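Local coordinates for heavy-metal chelation domain-containing protein (Pyrococcus horikoshii, PDB 3NPG) that is of unknown function but belongs to a family of putative heavy-metal chelation proteins, with a C-terminal part probably of Rossmann-like fold, at residues V92-I97 with T199-P204; T33-E38 with G85-N90. One frame throughout, in Å; residues are numbered along the deposited sequence.

Contact 1 of 2, residues V92-I97 with T199-P204; sequences VSQYYI and TGQLLP. With ACT (acetate ion), chain E.
Leu203 reaches from the loop against the C-terminal end of helix 79-96, where Ser93 in the last turn and Ile97 just beyond the helix end receive it. Its CG lies 3.8 Å from CB of Ser93, while CD2 comes within 3.8 Å of CD1 of Ile97, the two branched chains running alongside each other in opposite senses. CD1 of Ile97 also touches CD of Pro204, so the apolar patch extends along the loop. Serine suits the close approach because it is small, and its hydroxyl is hydrogen-bonded back to the carbonyl of Ile89 in its own helix.

Gln201 meets Gln94 differently. The two amides stack with their planes 16° apart, and NE2 of Gln94 gives a hydrogen bond to the backbone O of Gln201 (3.1 Å, N-H...O angle 148°), arriving in the carbonyl plane on a lone pair. Gln94 folds over at its second torsion (chi2 -70°), which brings its amide across the side chain of Gln201. The latter stays extended beyond CG, and its amide is buried yet satisfied: OE1 accepts from Val47 N and NE2 donates to Met218 O. One glutamine thereby ties strand 43-49 to strand 214-220. The contact docks a helix end on the loop between strands 192-196 and 214-220 of a mixed, mainly parallel sheet, consistent with a Rossmann-like fold.

Contact 2 of 2, residues T33-E38 with G85-N90; sequences TWVLVE and GVAAIN
A strand and a helix pack face to face here through small side chains: the methyls of Thr33 and Val35 of strand 32-38 rest on Ala87 and Ala88 of helix 79-96, in the buried layer between the three-stranded antiparallel sheet and the helix. The short segments cross at -41° and their axes approach to 6.9 Å, a close spacing that the alanines allow, since on the helix side it is their methyl groups that face the strand.

Val35 straddles the two alanines. Its CG1, anti to the backbone N (chi1 165°), lies against CB of Ala88 at 4.1 Å, while CG2, set beside that N, meets CB of Ala87 at 3.8 Å. Beta-branching suits this place twice over, being favoured in strands and offering a methyl to each neighbour. The CB of Ala87 also sits 3.7 Å from the backbone O of Thr33, and the methyl CG2 of Thr33 flanks it at 4.2 Å. Threonine divides its work: the methyl joins the apolar layer while OG1 is hydrogen-bonded to OG1 of Thr50. Were Val35 replaced by an alanine, both branches would go, which is likely to open a gap between strand and helix and leave the methyls of Ala87 and Ala88 without their partners.

Strand alternation turns Trp34 and Leu36 to the other face of the sheet, where both touch Leu227 of helix 223-232. Backbone bonds from Thr33 to Ala48 and from Trp34 to Ser27 hold the strand in the middle of the sheet. Helix 79-96 laid over a three-stranded antiparallel meander is consistent with the enolase N-terminal-like fold known from relatives of this family.

Overall arrangement
Both contacts are buried and both use helix 79-96, contact 2 in its middle and contact 1 at its C-terminal end, with centres about 10 Å apart. Contact 2 is wholly apolar and local to the N-terminal part, pressing the helix on its own sheet. Contact 1 mixes leucine and isoleucine packing with glutamine amides, as fits a junction with a loop whose backbone needs polar partners. Asn90 links them: lying in segment 85-90, it probably donates from ND2 to the backbone O of Thr199 (3.1 Å). OG1 of Thr199 lies 2.9 Å from O of an acetate, probably from the crystallisation liquor, hydrogen-bonded also to Tyr32, the first residue of the strand of contact 2.

Contact 1 of 2, residues V92-I97 with T199-P204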
loop_
_atom_site.group_PDB
_atom_site.type_symbol
_atom_site.label_atom_id
_atom_site.label_comp_id
_atom_site.label_asym_id
_atom_site.label_seq_id
_atom_site.Cartn_x
_atom_site.Cartn_y
_atom_site.Cartn_z
ATOM N N VAL A 92 10.236 -7.954 30.107
ATOM C CA VAL A 92 11.053 -8.784 31.004
ATOM C C VAL A 92 12.515 -8.304 30.971
ATOM O O VAL A 92 13.155 -8.197 32.018
ATOM C CB VAL A 92 10.933 -10.297 30.630
ATOM C CG1 VAL A 92 11.906 -11.147 31.443
ATOM C CG2 VAL A 92 9.502 -10.791 30.808
ATOM N N SER A 93 13.009 -7.951 29.766
ATOM C CA SER A 93 14.374 -7.476 29.555
ATOM C C SER A 93 14.630 -6.147 30.248
ATOM O O SER A 93 15.662 -5.982 30.881
ATOM C CB SER A 93 14.664 -7.347 28.066
ATOM O OG SER A 93 14.502 -8.585 27.394
ATOM N N GLN A 94 13.681 -5.198 30.138
ATOM C CA GLN A 94 13.804 -3.860 30.746
ATOM C C GLN A 94 13.810 -3.907 32.281
ATOM O O GLN A 94 14.331 -2.993 32.924
ATOM C CB GLN A 94 12.702 -2.920 30.227
ATOM C CG GLN A 94 12.864 -2.551 28.754
ATOM C CD GLN A 94 14.037 -1.638 28.526
ATOM O OE1 GLN A 94 13.978 -0.450 28.808
ATOM N NE2 GLN A 94 15.114 -2.167 27.968
ATOM N N TYR A 95 13.255 -4.982 32.863
ATOM C CA TYR A 95 13.274 -5.196 34.305
ATOM C C TYR A 95 14.674 -5.653 34.754
ATOM O O TYR A 95 15.153 -5.219 35.802
ATOM C CB TYR A 95 12.209 -6.243 34.705
ATOM C CG TYR A 95 12.098 -6.475 36.200
ATOM C CD1 TYR A 95 11.256 -5.695 36.987
ATOM C CD2 TYR A 95 12.780 -7.518 36.815
ATOM C CE1 TYR A 95 11.130 -5.922 38.360
ATOM C CE2 TYR A 95 12.665 -7.753 38.185
ATOM C CZ TYR A 95 11.843 -6.950 38.955
ATOM O OH TYR A 95 11.726 -7.188 40.304
ATOM N N TYR A 96 15.338 -6.506 33.940
ATOM C CA TYR A 96 16.633 -7.088 34.285
ATOM C C TYR A 96 17.835 -6.425 33.576
ATOM O O TYR A 96 18.981 -6.810 33.839
ATOM C CB TYR A 96 16.623 -8.602 34.018
ATOM C CG TYR A 96 15.665 -9.370 34.899
ATOM C CD1 TYR A 96 15.918 -9.539 36.257
ATOM C CD2 TYR A 96 14.547 -9.998 34.364
ATOM C CE1 TYR A 96 15.057 -10.271 37.069
ATOM C CE2 TYR A 96 13.683 -10.739 35.165
ATOM C CZ TYR A 96 13.938 -10.867 36.521
ATOM O OH TYR A 96 13.093 -11.593 37.321
ATOM N N ILE A 97 17.585 -5.430 32.697
ATOM C CA ILE A 97 18.656 -4.761 31.931
ATOM C C ILE A 97 19.695 -4.051 32.830
ATOM O O ILE A 97 19.324 -3.285 33.722
ATOM C CB ILE A 97 18.077 -3.816 30.816
ATOM C CG1 ILE A 97 19.163 -3.403 29.792
ATOM C CG2 ILE A 97 17.362 -2.587 31.413
ATOM C CD1 ILE A 97 19.439 -4.418 28.723
ATOM N N THR A 199 12.095 -1.211 19.867
ATOM C CA THR A 199 11.830 -2.661 19.813
ATOM C C THR A 199 13.110 -3.476 20.204
ATOM O O THR A 199 13.021 -4.672 20.511
ATOM C CB THR A 199 11.253 -3.060 18.425
ATOM O OG1 THR A 199 10.240 -2.123 18.042
ATOM C CG2 THR A 199 10.681 -4.471 18.412
ATOM N N GLY A 200 14.257 -2.794 20.246
ATOM C CA GLY A 200 15.530 -3.400 20.623
ATOM C C GLY A 200 15.811 -3.341 22.114
ATOM O O GLY A 200 16.973 -3.359 22.528
ATOM N N GLN A 201 14.738 -3.310 22.941
ATOM C CA GLN A 201 14.836 -3.257 24.408
ATOM C C GLN A 201 15.252 -4.601 25.005
ATOM O O GLN A 201 15.422 -4.703 26.221
ATOM C CB GLN A 201 13.495 -2.816 25.018
ATOM C CG GLN A 201 13.264 -1.313 25.003
ATOM C CD GLN A 201 11.876 -0.955 25.486
ATOM O OE1 GLN A 201 10.915 -1.702 25.302
ATOM N NE2 GLN A 201 11.738 0.218 26.082
ATOM N N LEU A 202 15.404 -5.643 24.153
ATOM C CA LEU A 202 15.756 -7.000 24.601
ATOM C C LEU A 202 17.160 -7.068 25.259
ATOM O O LEU A 202 17.999 -6.192 25.018
ATOM C CB LEU A 202 15.630 -8.022 23.431
ATOM C CG LEU A 202 16.771 -8.045 22.381
ATOM C CD1 LEU A 202 16.765 -9.343 21.607
ATOM C CD2 LEU A 202 16.668 -6.891 21.431
ATOM N N LEU A 203 17.392 -8.087 26.119
ATOM C CA LEU A 203 18.693 -8.265 26.781
ATOM C C LEU A 203 19.779 -8.627 25.763
ATOM O O LEU A 203 19.530 -9.431 24.864
ATOM C CB LEU A 203 18.612 -9.358 27.870
ATOM C CG LEU A 203 17.877 -8.982 29.157
ATOM C CD1 LEU A 203 17.705 -10.176 30.034
ATOM C CD2 LEU A 203 18.610 -7.899 29.911
ATOM N N PRO A 204 21.012 -8.070 25.903
ATOM C CA PRO A 204 22.080 -8.410 24.941
ATOM C C PRO A 204 22.438 -9.893 24.956
ATOM O O PRO A 204 22.748 -10.458 23.906
ATOM C CB PRO A 204 23.260 -7.537 25.393
ATOM C CG PRO A 204 22.649 -6.452 26.218
ATOM C CD PRO A 204 21.472 -7.079 26.893
HETATM C C ACT E . 11.644 0.285 16.250
HETATM O O ACT E . 11.974 -0.851 16.123
HETATM O OXT ACT E . 10.787 0.536 17.024
HETATM C CH3 ACT E . 12.297 1.384 15.414
#

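Contact 2 of 2, residues T33-E38 with G85-N90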
loop_
_atom_site.group_PDB
_atom_site.type_symbol
_atom_site.label_atom_id
_atom_site.label_comp_id
_atom_site.label_asym_id
_atom_site.label_seq_id
_atom_site.Cartn_x
_atom_site.Cartn_y
_atom_site.Cartn_z
ATOM N N THR A 33 3.153 -1.291 20.358
ATOM C CA THR A 33 2.497 -2.265 21.214
ATOM C C THR A 33 3.307 -2.311 22.495
ATOM O O THR A 33 4.539 -2.282 22.437
ATOM C CB THR A 33 2.465 -3.645 20.522
ATOM O OG1 THR A 33 1.642 -3.566 19.359
ATOM C CG2 THR A 33 1.965 -4.751 21.436
ATOM N N TRP A 34 2.641 -2.281 23.647
ATOM C CA TRP A 34 3.355 -2.265 24.916
ATOM C C TRP A 34 2.870 -3.318 25.884
ATOM O O TRP A 34 1.714 -3.733 25.826
ATOM C CB TRP A 34 3.318 -0.869 25.555
ATOM C CG TRP A 34 1.939 -0.334 25.769
ATOM C CD1 TRP A 34 1.236 0.479 24.930
ATOM C CD2 TRP A 34 1.112 -0.540 26.917
ATOM N NE1 TRP A 34 0.018 0.790 25.485
ATOM C CE2 TRP A 34 -0.081 0.187 26.712
ATOM C CE3 TRP A 34 1.261 -1.276 28.107
ATOM C CZ2 TRP A 34 -1.123 0.189 27.642
ATOM C CZ3 TRP A 34 0.227 -1.272 29.025
ATOM C CH2 TRP A 34 -0.951 -0.552 28.786
ATOM N N VAL A 35 3.764 -3.762 26.774
ATOM C CA VAL A 35 3.452 -4.731 27.820
ATOM C C VAL A 35 4.027 -4.224 29.137
ATOM O O VAL A 35 5.234 -3.966 29.225
ATOM C CB VAL A 35 3.977 -6.160 27.465
ATOM C CG1 VAL A 35 3.975 -7.068 28.686
ATOM C CG2 VAL A 35 3.164 -6.781 26.326
ATOM N N LEU A 36 3.159 -4.004 30.133
ATOM C CA LEU A 36 3.576 -3.541 31.453
ATOM C C LEU A 36 3.691 -4.734 32.415
ATOM O O LEU A 36 2.753 -5.529 32.526
ATOM C CB LEU A 36 2.571 -2.499 31.990
ATOM C CG LEU A 36 2.936 -1.810 33.311
ATOM C CD1 LEU A 36 4.277 -1.086 33.208
ATOM C CD2 LEU A 36 1.840 -0.843 33.738
ATOM N N VAL A 37 4.867 -4.905 33.047
ATOM C CA VAL A 37 5.097 -6.017 33.983
ATOM C C VAL A 37 5.479 -5.509 35.371
ATOM O O VAL A 37 5.877 -4.354 35.513
ATOM C CB VAL A 37 6.130 -7.054 33.442
ATOM C CG1 VAL A 37 5.641 -7.693 32.148
ATOM C CG2 VAL A 37 7.514 -6.420 33.257
ATOM N N GLU A 38 5.378 -6.379 36.397
ATOM C CA GLU A 38 5.734 -6.008 37.764
ATOM C C GLU A 38 6.465 -7.134 38.484
ATOM O O GLU A 38 6.053 -8.297 38.413
ATOM C CB GLU A 38 4.488 -5.583 38.553
ATOM C CG GLU A 38 4.797 -4.991 39.922
ATOM C CD GLU A 38 3.608 -4.386 40.637
ATOM O OE1 GLU A 38 2.479 -4.900 40.463
ATOM O OE2 GLU A 38 3.810 -3.417 41.404
ATOM N N GLY A 85 4.233 -10.558 21.877
ATOM C CA GLY A 85 5.274 -11.431 22.412
ATOM C C GLY A 85 6.621 -10.743 22.545
ATOM O O GLY A 85 7.279 -10.860 23.580
ATOM N N VAL A 86 7.036 -10.014 21.491
ATOM C CA VAL A 86 8.288 -9.241 21.499
ATOM C C VAL A 86 8.216 -8.102 22.541
ATOM O O VAL A 86 9.171 -7.900 23.290
ATOM C CB VAL A 86 8.644 -8.717 20.081
ATOM C CG1 VAL A 86 9.805 -7.730 20.128
ATOM C CG2 VAL A 86 8.956 -9.875 19.135
ATOM N N ALA A 87 7.048 -7.413 22.637
ATOM C CA ALA A 87 6.834 -6.364 23.650
ATOM C C ALA A 87 6.947 -6.943 25.062
ATOM O O ALA A 87 7.477 -6.286 25.953
ATOM C CB ALA A 87 5.473 -5.713 23.457
ATOM N N ALA A 88 6.495 -8.203 25.246
ATOM C CA ALA A 88 6.589 -8.909 26.528
ATOM C C ALA A 88 8.032 -9.327 26.825
ATOM O O ALA A 88 8.462 -9.243 27.973
ATOM C CB ALA A 88 5.680 -10.125 26.526
ATOM N N ILE A 89 8.786 -9.778 25.785
ATOM C CA ILE A 89 10.212 -10.129 25.937
ATOM C C ILE A 89 10.999 -8.879 26.346
ATOM O O ILE A 89 11.836 -8.944 27.247
ATOM C CB ILE A 89 10.787 -10.778 24.629
ATOM C CG1 ILE A 89 10.147 -12.150 24.362
ATOM C CG2 ILE A 89 12.330 -10.890 24.693
ATOM C CD1 ILE A 89 10.440 -12.720 22.997
ATOM N N ASN A 90 10.678 -7.727 25.719
ATOM C CA ASN A 90 11.298 -6.446 26.040
ATOM C C ASN A 90 10.932 -5.985 27.452
ATOM O O ASN A 90 11.774 -5.422 28.146
ATOM C CB ASN A 90 10.907 -5.390 25.010
ATOM C CG ASN A 90 11.465 -5.653 23.632
ATOM O OD1 ASN A 90 12.463 -6.360 23.456
ATOM N ND2 ASN A 90 10.852 -5.062 22.624
#